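Local coordinates for universal stress protein (Pseudomonas aeruginosa UCBPP-PA14, PDB 7MQ5), which is of unknown function but belongs to the universal stress protein family, whose members are associated with survival under stress and in many cases bind ATP, at residues A[39-44]-A[70-75]; A[126-131]-A[268-273]; A[135-140]-A[238-243]. One frame throughout, in Å; residues are numbered along the deposited sequence.

Following the chain from its N terminus, interaction 1 closes first: strand 37-43 leads through helix 50-62 to strand 67-72, an outermost strand of the sheet. Interaction 2 opens later, at residues 126-131, and closes at 268-273, so its loop spans most of the second half of the chain. Interaction 3, 135-140 with 238-243, is nested inside that loop. No contacts cross. Interactions 2 and 3 touch, with centres about 9 Å apart, through neighbouring strands 270-274 and 240-244. Interaction 1 lies about 29 Å from interaction 3 between centres, on the opposite side of the chain's centre. All three reach one mixed sheet, and interaction 2 lies at the end of the antiparallel junction of strands 123-126 and 270-274.

Interaction 1. Residues A[39-44]-A[70-75]; sequences HLLVCE and NQAWKD
Leu41, Val42 and Cys43 pair in parallel with Asn70, Gln71 and Ala72, joining the two strands of a beta-alpha-beta unit whose intervening helix is 50-62. The segment axes approach to 4.8 Å at 29°, the usual twist of neighbouring strands. The well-held part rests on three backbone bonds: Asn70 N to Leu40 O at 2.9 Å, Val42 N to Asn70 O at 3.0 Å and Ala72 N to Val42 O at 3.1 Å. On the face bearing Leu41, its CD1 packs on Ala72 CB at 4.1 Å under helix 77-88. Further back, the His39 ring runs beside the Asn70 side chain, its NE2 3.8 Å from Asn70 CB. Ring and amide planes are 42° apart, yet both groups donate to one Glu84 oxygen, which holds them side by side; His39 ND1 pairs with Ser68.

Looser is the solvent side, where the bond from Glu44 N to Ala72 O is weak and exposed Trp73 meets Cys43 with a ring edge, CE3 3.8 Å from Cys43 C. Against this, Gln71 reaches forward on the other face, its chain extended from a CG anti to the backbone N (chi1 179°). The loop that follows strand 37-43 holds its amide at both ends, NE2 by Arg47 O and OE1 by His49 N. Gln71 NE2 also gives a nearly straight 3.0 Å bond to Glu44 O, lying above its carbonyl plane.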
# COMPACT_ATOMS: atom_id res chain seq x y z
N HIS A 39 -13.58 -4.77 9.07
CA HIS A 39 -14.89 -4.22 8.64
C HIS A 39 -15.06 -4.53 7.16
O HIS A 39 -14.30 -4.01 6.33
CB HIS A 39 -15.00 -2.74 8.94
CG HIS A 39 -16.35 -2.20 8.60
ND1 HIS A 39 -17.46 -2.53 9.35
CD2 HIS A 39 -16.77 -1.38 7.61
CE1 HIS A 39 -18.51 -1.92 8.83
NE2 HIS A 39 -18.11 -1.21 7.77
N LEU A 40 -16.03 -5.39 6.85
CA LEU A 40 -16.27 -5.81 5.45
C LEU A 40 -17.32 -4.89 4.82
O LEU A 40 -18.43 -4.77 5.37
CB LEU A 40 -16.75 -7.26 5.41
CG LEU A 40 -16.00 -8.26 6.28
CD1 LEU A 40 -16.52 -9.67 6.05
CD2 LEU A 40 -14.50 -8.19 6.06
N LEU A 41 -16.99 -4.32 3.67
CA LEU A 41 -17.89 -3.35 3.01
C LEU A 41 -18.21 -3.82 1.60
O LEU A 41 -17.28 -4.09 0.82
CB LEU A 41 -17.20 -1.98 2.96
CG LEU A 41 -17.89 -0.92 2.10
CD1 LEU A 41 -19.23 -0.51 2.71
CD2 LEU A 41 -16.98 0.29 1.88
N VAL A 42 -19.51 -3.85 1.28
CA VAL A 42 -19.96 -4.03 -0.13
C VAL A 42 -20.51 -2.67 -0.58
O VAL A 42 -21.39 -2.14 0.10
CB VAL A 42 -21.00 -5.15 -0.29
CG1 VAL A 42 -21.55 -5.17 -1.71
CG2 VAL A 42 -20.43 -6.50 0.08
N CYS A 43 -19.99 -2.16 -1.69
CA CYS A 43 -20.42 -0.86 -2.24
C CYS A 43 -21.43 -1.10 -3.37
O CYS A 43 -21.01 -1.36 -4.50
CB CYS A 43 -19.23 -0.07 -2.76
SG CYS A 43 -17.98 0.24 -1.50
N GLU A 44 -22.71 -1.05 -3.04
CA GLU A 44 -23.78 -1.30 -4.04
C GLU A 44 -25.11 -0.83 -3.46
O GLU A 44 -25.30 -0.93 -2.24
CB GLU A 44 -23.87 -2.79 -4.36
CG GLU A 44 -24.91 -3.10 -5.43
CD GLU A 44 -25.05 -4.56 -5.81
OE1 GLU A 44 -24.03 -5.29 -5.76
OE2 GLU A 44 -26.18 -4.97 -6.16
N ASN A 70 -21.03 -4.07 6.45
CA ASN A 70 -22.01 -3.07 6.02
C ASN A 70 -22.09 -3.05 4.49
O ASN A 70 -21.13 -3.39 3.82
CB ASN A 70 -21.65 -1.67 6.51
CG ASN A 70 -22.80 -0.69 6.37
OD1 ASN A 70 -23.97 -1.05 6.52
ND2 ASN A 70 -22.47 0.56 6.12
N GLN A 71 -23.26 -2.66 4.01
CA GLN A 71 -23.48 -2.39 2.59
C GLN A 71 -23.85 -0.91 2.50
O GLN A 71 -24.69 -0.47 3.29
CB GLN A 71 -24.59 -3.28 2.02
CG GLN A 71 -24.85 -2.99 0.56
CD GLN A 71 -25.87 -3.91 -0.06
OE1 GLN A 71 -26.25 -4.92 0.53
NE2 GLN A 71 -26.30 -3.56 -1.26
N ALA A 72 -23.21 -0.18 1.60
CA ALA A 72 -23.45 1.27 1.48
C ALA A 72 -23.26 1.71 0.03
O ALA A 72 -22.66 0.98 -0.78
CB ALA A 72 -22.49 2.01 2.38
N TRP A 73 -23.77 2.89 -0.26
CA TRP A 73 -23.56 3.50 -1.59
C TRP A 73 -23.88 4.98 -1.52
O TRP A 73 -25.03 5.32 -1.21
CB TRP A 73 -24.42 2.87 -2.70
CG TRP A 73 -24.11 3.56 -3.99
CD1 TRP A 73 -24.73 4.65 -4.52
CD2 TRP A 73 -22.97 3.30 -4.81
NE1 TRP A 73 -24.07 5.06 -5.65
CE2 TRP A 73 -22.98 4.25 -5.86
CE3 TRP A 73 -21.96 2.33 -4.80
CZ2 TRP A 73 -22.02 4.26 -6.87
CZ3 TRP A 73 -21.01 2.34 -5.80
CH2 TRP A 73 -21.04 3.30 -6.82
N LYS A 74 -22.87 5.81 -1.77
CA LYS A 74 -23.21 7.24 -1.97
C LYS A 74 -22.24 7.84 -3.00
O LYS A 74 -21.02 7.80 -2.80
CB LYS A 74 -23.30 8.02 -0.66
CG LYS A 74 -23.86 9.43 -0.82
CD LYS A 74 -24.00 10.21 0.47
CE LYS A 74 -24.52 11.62 0.24
NZ LYS A 74 -23.64 12.39 -0.68
N ASP A 75 -22.82 8.26 -4.12
CA ASP A 75 -22.17 9.05 -5.20
C ASP A 75 -21.24 8.19 -6.07
O ASP A 75 -21.46 8.15 -7.29
CB ASP A 75 -21.45 10.26 -4.61
CG ASP A 75 -22.39 11.27 -3.98
OD1 ASP A 75 -23.52 11.41 -4.49
OD2 ASP A 75 -22.01 11.88 -2.96

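Interaction 2. Residues A[126-131]-A[268-273]; sequences TKTARP and ESDVLV
Thr126 and Asp270 bring their CA atoms to 4.3 Å, where the chain leaving strand 123-126 turns past the start of strand 270-274, its antiparallel neighbour. Beyond this, side chain meets backbone. Asp270 OD1 accepts from two successive peptide nitrogens, Lys127 N at 2.8 Å and Thr128 N at 3.2 Å. The first comes from above the carboxylate plane, 44° out of it; the second lies nearly along the C-O axis of Asp270. The Thr128 and Asp270 side chains cross at about a right angle, Thr128 CG2 lying 3.4 Å from Asp270 OD1.

With OG1 of Thr128 anti to its own N (chi1 -178°), the hydroxyl faces onward along the loop and accepts from Arg130 N at 3.2 Å, forming an ST turn, and also from Arg130 NE. Arg130 NH2 in turn binds Ala238 O, and NH1 forms a salt bridge with Asp237. A water donating to both Lys127 O and Glu268 O bridges the two backbones. The methylenes of Lys127 pass over Ser269 O, with CB 3.3 Å away; that buried oxygen has no polar partner in the model. The ammonium of Lys127 is bound by the carbonyls of Leu267, Leu264 and Ala106.

Asp270 OD2 is taken by Arg26, in a salt bridge, and by Trp132 NE1. With both oxygens of this buried carboxylate supplied with donors, Asp270 is probably ionised and fixes the course of the loop.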
# COMPACT_ATOMS: atom_id res chain seq x y z
N THR A 126 -4.46 -4.87 -4.01
CA THR A 126 -3.97 -6.20 -4.31
C THR A 126 -3.99 -6.40 -5.83
O THR A 126 -5.02 -6.12 -6.46
CB THR A 126 -4.70 -7.30 -3.53
OG1 THR A 126 -6.00 -7.57 -4.06
CG2 THR A 126 -4.84 -6.97 -2.06
N LYS A 127 -2.87 -6.85 -6.40
CA LYS A 127 -2.76 -7.00 -7.87
C LYS A 127 -2.38 -8.42 -8.28
O LYS A 127 -2.39 -8.69 -9.49
CB LYS A 127 -1.75 -6.01 -8.44
CG LYS A 127 -2.05 -4.54 -8.14
CD LYS A 127 -1.16 -3.57 -8.89
CE LYS A 127 -1.57 -3.42 -10.33
NZ LYS A 127 -0.65 -2.51 -11.07
N THR A 128 -2.01 -9.28 -7.34
CA THR A 128 -1.60 -10.66 -7.68
C THR A 128 -2.38 -11.63 -6.80
O THR A 128 -2.78 -11.25 -5.69
CB THR A 128 -0.09 -10.86 -7.52
OG1 THR A 128 0.23 -12.20 -7.92
CG2 THR A 128 0.41 -10.62 -6.11
N ALA A 129 -2.60 -12.85 -7.29
CA ALA A 129 -3.27 -13.89 -6.48
C ALA A 129 -2.22 -14.72 -5.73
O ALA A 129 -2.62 -15.57 -4.92
CB ALA A 129 -4.10 -14.78 -7.36
N ARG A 130 -0.94 -14.47 -5.98
CA ARG A 130 0.10 -15.25 -5.27
C ARG A 130 -0.02 -15.03 -3.76
O ARG A 130 -0.26 -13.91 -3.32
CB ARG A 130 1.49 -14.83 -5.73
CG ARG A 130 1.82 -15.23 -7.16
CD ARG A 130 3.19 -14.68 -7.49
NE ARG A 130 3.14 -13.24 -7.75
CZ ARG A 130 4.10 -12.37 -7.43
NH1 ARG A 130 5.15 -12.75 -6.73
NH2 ARG A 130 3.95 -11.09 -7.74
N PRO A 131 0.15 -16.08 -2.93
CA PRO A 131 0.13 -15.88 -1.48
C PRO A 131 1.33 -15.03 -1.03
O PRO A 131 2.38 -15.07 -1.63
CB PRO A 131 0.23 -17.31 -0.92
CG PRO A 131 0.88 -18.10 -2.03
CD PRO A 131 0.36 -17.48 -3.31
N GLU A 268 3.23 -5.66 -10.88
CA GLU A 268 2.39 -6.89 -10.87
C GLU A 268 2.24 -7.37 -9.42
O GLU A 268 1.40 -8.24 -9.19
CB GLU A 268 3.00 -7.95 -11.78
CG GLU A 268 3.05 -7.51 -13.24
CD GLU A 268 3.57 -8.52 -14.25
OE1 GLU A 268 4.43 -9.34 -13.89
OE2 GLU A 268 3.08 -8.49 -15.40
N SER A 269 3.03 -6.84 -8.50
CA SER A 269 2.91 -7.14 -7.06
C SER A 269 1.71 -6.39 -6.49
O SER A 269 1.25 -5.43 -7.10
CB SER A 269 4.17 -6.69 -6.31
OG SER A 269 4.29 -5.27 -6.33
N ASP A 270 1.24 -6.84 -5.33
CA ASP A 270 0.35 -5.97 -4.54
C ASP A 270 1.14 -4.68 -4.25
O ASP A 270 2.40 -4.71 -4.24
CB ASP A 270 -0.04 -6.61 -3.21
CG ASP A 270 -0.98 -7.79 -3.30
OD1 ASP A 270 -1.36 -8.20 -4.42
OD2 ASP A 270 -1.35 -8.29 -2.22
N VAL A 271 0.44 -3.59 -3.99
CA VAL A 271 1.12 -2.31 -3.68
C VAL A 271 0.49 -1.70 -2.43
O VAL A 271 -0.74 -1.50 -2.40
CB VAL A 271 1.09 -1.32 -4.87
CG1 VAL A 271 2.01 -0.13 -4.61
CG2 VAL A 271 1.46 -1.99 -6.19
N LEU A 272 1.32 -1.42 -1.44
CA LEU A 272 0.89 -0.66 -0.24
C LEU A 272 1.32 0.78 -0.45
O LEU A 272 2.54 1.03 -0.59
CB LEU A 272 1.51 -1.25 1.02
CG LEU A 272 1.14 -0.51 2.30
CD1 LEU A 272 -0.35 -0.57 2.57
CD2 LEU A 272 1.92 -1.04 3.50
N VAL A 273 0.36 1.68 -0.51
CA VAL A 273 0.62 3.12 -0.81
C VAL A 273 0.50 3.94 0.48
O VAL A 273 -0.59 3.98 1.08
CB VAL A 273 -0.37 3.60 -1.88
CG1 VAL A 273 -0.13 5.07 -2.20
CG2 VAL A 273 -0.30 2.74 -3.13
O HOH W 1 -0.29 -9.14 -11.15
O HOH W 2 2.35 -11.17 -10.28

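Interaction 3. Residues A[135-140]-A[238-243]; sequences GKILAA and AVVTVI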
# COMPACT_ATOMS: atom_id res chain seq x y z
N GLY A 135 7.07 -15.17 0.50
CA GLY A 135 7.49 -14.39 -0.68
C GLY A 135 8.53 -13.33 -0.37
O GLY A 135 9.21 -13.41 0.68
N LYS A 136 8.66 -12.37 -1.27
CA LYS A 136 9.61 -11.24 -1.11
C LYS A 136 8.84 -9.93 -1.05
O LYS A 136 7.95 -9.69 -1.89
CB LYS A 136 10.64 -11.25 -2.25
CG LYS A 136 11.50 -12.51 -2.26
CD LYS A 136 12.64 -12.46 -3.24
CE LYS A 136 13.44 -13.74 -3.26
NZ LYS A 136 14.46 -13.74 -4.33
N ILE A 137 9.16 -9.11 -0.06
CA ILE A 137 8.54 -7.79 0.18
C ILE A 137 9.57 -6.73 -0.23
O ILE A 137 10.71 -6.80 0.26
CB ILE A 137 8.16 -7.63 1.66
CG1 ILE A 137 7.45 -8.87 2.22
CG2 ILE A 137 7.36 -6.34 1.88
CD1 ILE A 137 6.22 -9.30 1.45
N LEU A 138 9.16 -5.80 -1.08
CA LEU A 138 10.08 -4.76 -1.58
C LEU A 138 9.66 -3.39 -1.06
O LEU A 138 8.51 -3.01 -1.24
CB LEU A 138 10.07 -4.77 -3.11
CG LEU A 138 10.97 -3.73 -3.78
CD1 LEU A 138 12.44 -3.96 -3.42
CD2 LEU A 138 10.76 -3.78 -5.28
N ALA A 139 10.58 -2.68 -0.42
CA ALA A 139 10.36 -1.29 0.03
C ALA A 139 11.07 -0.35 -0.93
O ALA A 139 12.25 -0.59 -1.22
CB ALA A 139 10.87 -1.11 1.44
N ALA A 140 10.40 0.71 -1.40
CA ALA A 140 11.01 1.69 -2.32
C ALA A 140 11.31 2.99 -1.55
O ALA A 140 10.39 3.59 -1.00
CB ALA A 140 10.10 1.96 -3.49
N ALA A 238 8.70 -9.88 -6.53
CA ALA A 238 8.12 -9.38 -5.27
C ALA A 238 6.61 -9.61 -5.27
O ALA A 238 5.96 -9.39 -6.31
CB ALA A 238 8.44 -7.92 -5.09
N VAL A 239 6.07 -9.96 -4.10
CA VAL A 239 4.60 -10.18 -3.96
C VAL A 239 3.94 -8.92 -3.39
O VAL A 239 2.74 -8.72 -3.65
CB VAL A 239 4.34 -11.45 -3.14
CG1 VAL A 239 4.75 -11.32 -1.68
CG2 VAL A 239 2.90 -11.90 -3.28
N VAL A 240 4.70 -8.09 -2.68
CA VAL A 240 4.21 -6.78 -2.17
C VAL A 240 5.32 -5.75 -2.40
O VAL A 240 6.48 -6.07 -2.09
CB VAL A 240 3.86 -6.79 -0.67
CG1 VAL A 240 3.43 -5.41 -0.19
CG2 VAL A 240 2.83 -7.84 -0.33
N THR A 241 4.95 -4.57 -2.88
CA THR A 241 5.87 -3.42 -2.95
C THR A 241 5.24 -2.32 -2.10
O THR A 241 4.06 -2.03 -2.26
CB THR A 241 6.13 -2.95 -4.39
OG1 THR A 241 6.65 -4.05 -5.15
CG2 THR A 241 7.13 -1.82 -4.46
N VAL A 242 6.03 -1.71 -1.23
CA VAL A 242 5.59 -0.60 -0.35
C VAL A 242 6.22 0.67 -0.91
O VAL A 242 7.46 0.73 -1.05
CB VAL A 242 5.98 -0.83 1.11
CG1 VAL A 242 5.44 0.31 1.97
CG2 VAL A 242 5.51 -2.19 1.61
N ILE A 243 5.37 1.65 -1.22
CA ILE A 243 5.84 2.94 -1.78
C ILE A 243 5.21 4.10 -1.02
O ILE A 243 4.19 3.92 -0.32
CB ILE A 243 5.52 3.06 -3.29
CG1 ILE A 243 4.02 3.24 -3.53
CG2 ILE A 243 6.10 1.89 -4.07
CD1 ILE A 243 3.67 3.52 -4.97
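Ile137, Leu138 and Ala139 run parallel to Val240, Thr241 and Val242, the strand axes 4.7 Å apart and inclined by 17°. Three bonds follow the regular pattern: Leu138 N to Val240 O at 2.9 Å, Val242 N to Leu138 O at 2.8 Å, and Ala140 N to Val242 O at 3.0 Å. At the start the register slips by one residue. Lys136 O accepts from Val239 N at 2.9 Å, whereas Val240 N stands 3.7 Å from the same oxygen and, although buried, has no partner in the model.

The intervening Ile137 and Ala139 turn their polar backbone atoms to the other neighbouring strand, 171-178, bonding with Thr171, His173 and Ile175. On the far side, Asp270 makes backbone bonds with Val239 and Thr241. Arg130 NH2 binds Ala238 O, and Ser269 OG is the partner of Thr241 OG1, which lies beside Leu138 CB.

Apolar groups fill both faces. Ile137 is folded at its second torsion (chi2 -55°), bringing CD1 to 4.0 Å from both Val239 CG1 and Val240 CB; helix 148-167 packs on this face. On the other, Leu138 CB meets Ala238 CB at 4.1 Å, and helix 225-236 covers Leu138, Ala140 and Thr241. Buried parallel strands, bonded on both sides and sandwiched between helices, are typical of the Rossmann-like alpha/beta fold of universal stress proteins and the wider HUP group.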